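Local coordinates for CADD-like protein of unknown function (Nostoc punctiforme, PDB 3B5O) that is of unknown function but resembles CADD, belongs to the heme-oxygenase-like structural clan and is classed tentatively as an oxidoreductase, at residues G91-H95 / Y96-A100; A189-R192 / T193-A197. All coordinates share one frame; numbering follows the deposited sequence.

Overall arrangement
Two short segments of one all-helical chain illustrate how serine and threonine hydroxyls serve helix backbones in different places. Interaction 1 (91-95 with 96-100) is the N-terminal start of helix 95-107, where a serine hydroxyl stands in for the carbonyl acceptor of a preceding turn. Interaction 2 (189-192 with 193-197) covers the short helix 190-196, which follows an unmodelled stretch, 182-188; there the Ser194 hydroxyl bonds back to a carbonyl already used by the helix, and that of Thr193 lies close to another. The centres of interaction 1 and interaction 2 lie 26 Å apart and their nearest atoms about 14 Å apart, so they do not touch. Both are local helix contacts in a protein of unknown function.

Interaction 1: G91-H95 / Y96-A100; sequences GGISH and YTLLA
Ser94 OG accepts a hydrogen bond from Thr97 N at 3.0 Å, and this N-cap bond starts helix 95-107. The hydroxyl reaches that amide because chi1 of 70° sets OG between its own backbone N and carbonyl carbon, turned toward the first turn of the helix. At the same oxygen, Thr97 OG1 lies 3.0 Å from Ser94 OG, a hydroxyl pair whose proton is not settled. The serine carbonyl works too: Leu98 N donates to Ser94 O at 3.0 Å, nearly in line with the C=O, and one residue on Leu99 N donates to His95 O at 3.1 Å. Beside these polar links, Ile93 lays its CG2 branch, the one anti to its backbone N, against the helix, 3.6 Å from Leu98 CD2 and 3.7 Å from Thr97 CG2, crossing both side chains at about a right angle. Farther out, Thr90 OG1 is hydrogen-bonded to Ile93 O, just before the cap. The buried His95 ring is held by partners outside this turn: NE2 is hydrogen-bonded to Lys178 NZ, ND1 weakly to Glu85, and the ring stacks edge-to-face with that of His179. The chemistry is that of a serine N-cap joined to a hydrophobic staple: the serine supplies an acceptor for an amide that has no preceding turn to bond to, while Ile93 and Leu98 close an apolar contact across the cap.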
loop_
_atom_site.group_PDB
_atom_site.type_symbol
_atom_site.label_atom_id
_atom_site.label_comp_id
_atom_site.label_asym_id
_atom_site.label_seq_id
_atom_site.Cartn_x
_atom_site.Cartn_y
_atom_site.Cartn_z
ATOM N N GLY A 91 -19.273 -8.129 2.433
ATOM C CA GLY A 91 -20.105 -9.154 1.817
ATOM C C GLY A 91 -19.393 -10.282 1.100
ATOM O O GLY A 91 -19.975 -10.957 0.244
ATOM N N GLY A 92 -18.121 -10.498 1.429
ATOM C CA GLY A 92 -17.331 -11.524 0.753
ATOM C C GLY A 92 -16.594 -11.041 -0.497
ATOM O O GLY A 92 -15.890 -11.821 -1.141
ATOM N N ILE A 93 -16.755 -9.763 -0.846
ATOM C CA ILE A 93 -16.079 -9.184 -2.001
ATOM C C ILE A 93 -14.759 -8.573 -1.511
ATOM O O ILE A 93 -14.735 -7.732 -0.613
ATOM C CB ILE A 93 -16.916 -8.075 -2.664
ATOM C CG1 ILE A 93 -18.315 -8.585 -3.038
ATOM C CG2 ILE A 93 -16.209 -7.541 -3.889
ATOM C CD1 ILE A 93 -19.242 -7.467 -3.502
ATOM N N SER A 94 -13.653 -9.017 -2.086
ATOM C CA SER A 94 -12.362 -8.482 -1.675
ATOM C C SER A 94 -12.224 -6.998 -1.974
ATOM O O SER A 94 -12.823 -6.463 -2.918
ATOM C CB SER A 94 -11.219 -9.219 -2.371
ATOM O OG SER A 94 -11.159 -8.914 -3.751
ATOM N N HIS A 95 -11.390 -6.340 -1.180
ATOM C CA HIS A 95 -11.037 -4.945 -1.450
ATOM C C HIS A 95 -10.459 -4.754 -2.839
ATOM O O HIS A 95 -10.787 -3.783 -3.526
ATOM C CB HIS A 95 -10.094 -4.425 -0.359
ATOM C CG HIS A 95 -10.756 -4.256 0.973
ATOM N ND1 HIS A 95 -10.060 -3.903 2.111
ATOM C CD2 HIS A 95 -12.050 -4.383 1.350
ATOM C CE1 HIS A 95 -10.897 -3.821 3.126
ATOM N NE2 HIS A 95 -12.112 -4.103 2.693
ATOM N N TYR A 96 -9.617 -5.686 -3.284
ATOM C CA TYR A 96 -9.070 -5.651 -4.622
ATOM C C TYR A 96 -10.175 -5.647 -5.671
ATOM O O TYR A 96 -10.164 -4.853 -6.608
ATOM C CB TYR A 96 -8.096 -6.827 -4.851
ATOM C CG TYR A 96 -7.690 -6.965 -6.281
ATOM C CD1 TYR A 96 -6.741 -6.110 -6.846
ATOM C CD2 TYR A 96 -8.306 -7.882 -7.110
ATOM C CE1 TYR A 96 -6.384 -6.227 -8.147
ATOM C CE2 TYR A 96 -7.980 -7.984 -8.432
ATOM C CZ TYR A 96 -7.015 -7.144 -8.967
ATOM O OH TYR A 96 -6.670 -7.272 -10.279
ATOM N N THR A 97 -11.137 -6.544 -5.516
ATOM C CA THR A 97 -12.216 -6.636 -6.478
ATOM C C THR A 97 -13.075 -5.382 -6.506
ATOM O O THR A 97 -13.476 -4.950 -7.595
ATOM C CB THR A 97 -13.040 -7.891 -6.208
ATOM O OG1 THR A 97 -12.229 -9.011 -6.555
ATOM C CG2 THR A 97 -14.320 -7.898 -7.052
ATOM N N LEU A 98 -13.334 -4.794 -5.343
ATOM C CA LEU A 98 -14.104 -3.539 -5.291
ATOM C C LEU A 98 -13.403 -2.452 -6.102
ATOM O O LEU A 98 -14.024 -1.731 -6.866
ATOM C CB LEU A 98 -14.331 -3.086 -3.860
ATOM C CG LEU A 98 -15.242 -3.962 -2.999
ATOM C CD1 LEU A 98 -15.215 -3.498 -1.550
ATOM C CD2 LEU A 98 -16.693 -3.962 -3.538
ATOM N N LEU A 99 -12.096 -2.333 -5.927
ATOM C CA LEU A 99 -11.338 -1.375 -6.712
ATOM C C LEU A 99 -11.366 -1.708 -8.199
ATOM O O LEU A 99 -11.662 -0.845 -9.041
ATOM C CB LEU A 99 -9.886 -1.303 -6.206
ATOM C CG LEU A 99 -8.944 -0.401 -6.996
ATOM C CD1 LEU A 99 -9.414 1.057 -6.939
ATOM C CD2 LEU A 99 -7.513 -0.538 -6.437
ATOM N N ALA A 100 -11.078 -2.963 -8.546
ATOM C CA ALA A 100 -10.990 -3.351 -9.940
ATOM C C ALA A 100 -12.340 -3.187 -10.639
ATOM O O ALA A 100 -12.411 -2.655 -11.754
ATOM C CB ALA A 100 -10.484 -4.800 -10.073
#

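Interaction 2: A189-R192 / T193-A197; sequences AGLR and TSVAA
Thr193 sets its CG2 methyl over one face of the Arg192 guanidinium, 4.0 Å from Arg192 NH1. The arginine chain, extended through chi2, bends at chi3 (59°), which folds the flat group back toward this methyl; NH1 also makes a weak hydrogen bond to Asn5. The threonine's other branch, OG1, is 3.0 Å from Ala189 O, a contact whose proton is not settled, while Thr193 N donates to that carbonyl at 2.8 Å. A water joins Thr193 OG1 to Gly190 O, 2.8 Å from the hydroxyl. Ser194 follows a similar course: with chi1 at 73°, OG swings back along the helix and donates to Leu191 O at 2.9 Å, coming in well to the side of the C=O direction, whereas Val195 N reaches the same oxygen almost head-on at 3.0 Å. Replacing Ser194 with alanine would probably leave Leu191 O with the Val195 amide as its sole donor within this turn. Leu191 CD1 and Val195 CG2 meet more loosely at 4.2 Å, their side chains slanting past each other, and both pack on Leu139 of helix 135-163, while Ser194 touches Val74 and Glu77 of helix 72-85. In chemical terms, the Ser194 hydroxyl and a water add second partners to Leu191 O and Gly190 O, which already accept amide protons, as the Thr193 hydroxyl may to Ala189 O.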
loop_
_atom_site.group_PDB
_atom_site.type_symbol
_atom_site.label_atom_id
_atom_site.label_comp_id
_atom_site.label_asym_id
_atom_site.label_seq_id
_atom_site.Cartn_x
_atom_site.Cartn_y
_atom_site.Cartn_z
ATOM N N ALA A 189 -4.733 0.570 15.317
ATOM C CA ALA A 189 -4.273 0.408 16.684
ATOM C C ALA A 189 -4.052 -1.059 16.977
ATOM O O ALA A 189 -3.173 -1.413 17.758
ATOM C CB ALA A 189 -5.291 0.995 17.661
ATOM N N GLY A 190 -4.864 -1.907 16.344
ATOM C CA GLY A 190 -4.852 -3.341 16.587
ATOM C C GLY A 190 -3.498 -3.964 16.326
ATOM O O GLY A 190 -3.009 -4.765 17.133
ATOM N N LEU A 191 -2.878 -3.601 15.204
ATOM C CA LEU A 191 -1.557 -4.157 14.888
ATOM C C LEU A 191 -0.507 -3.638 15.862
ATOM O O LEU A 191 0.243 -4.427 16.429
ATOM C CB LEU A 191 -1.151 -3.883 13.431
ATOM C CG LEU A 191 0.130 -4.597 12.975
ATOM C CD1 LEU A 191 0.065 -6.143 13.160
ATOM C CD2 LEU A 191 0.479 -4.200 11.514
ATOM N N ARG A 192 -0.476 -2.327 16.100
ATOM C CA ARG A 192 0.477 -1.756 17.039
ATOM C C ARG A 192 0.341 -2.385 18.419
ATOM O O ARG A 192 1.336 -2.783 19.006
ATOM C CB ARG A 192 0.332 -0.220 17.145
ATOM C CG ARG A 192 1.119 0.400 18.309
ATOM C CD ARG A 192 1.054 1.930 18.303
ATOM N NE ARG A 192 -0.313 2.433 18.385
ATOM C CZ ARG A 192 -1.053 2.463 19.494
ATOM N NH1 ARG A 192 -0.580 2.011 20.650
ATOM N NH2 ARG A 192 -2.293 2.944 19.439
ATOM N N THR A 193 -0.885 -2.471 18.933
ATOM C CA THR A 193 -1.080 -2.989 20.285
ATOM C C THR A 193 -0.716 -4.460 20.373
ATOM O O THR A 193 -0.154 -4.891 21.382
ATOM C CB THR A 193 -2.504 -2.741 20.814
ATOM O OG1 THR A 193 -3.457 -3.421 20.006
ATOM C CG2 THR A 193 -2.819 -1.272 20.790
ATOM N N SER A 194 -0.965 -5.228 19.303
ATOM C CA SER A 194 -0.592 -6.635 19.330
ATOM C C SER A 194 0.918 -6.813 19.333
ATOM O O SER A 194 1.443 -7.631 20.072
ATOM C CB SER A 194 -1.270 -7.423 18.204
ATOM O OG SER A 194 -0.726 -7.143 16.936
ATOM N N VAL A 195 1.631 -6.053 18.498
ATOM C CA VAL A 195 3.077 -6.169 18.440
ATOM C C VAL A 195 3.709 -5.731 19.768
ATOM O O VAL A 195 4.686 -6.325 20.220
ATOM C CB VAL A 195 3.674 -5.364 17.256
ATOM C CG1 VAL A 195 5.194 -5.300 17.347
ATOM C CG2 VAL A 195 3.229 -5.963 15.913
ATOM N N ALA A 196 3.113 -4.710 20.385
ATOM C CA ALA A 196 3.619 -4.189 21.670
ATOM C C ALA A 196 3.723 -5.272 22.741
ATOM O O ALA A 196 4.601 -5.213 23.624
ATOM C CB ALA A 196 2.725 -3.060 22.155
ATOM N N ALA A 197 2.838 -6.258 22.670
ATOM C CA ALA A 197 2.826 -7.363 23.649
ATOM C C ALA A 197 4.030 -8.313 23.568
ATOM O O ALA A 197 4.327 -9.032 24.533
ATOM C CB ALA A 197 1.538 -8.142 23.518
HETATM O O HOH W 1 -4.622 -5.908 19.434
#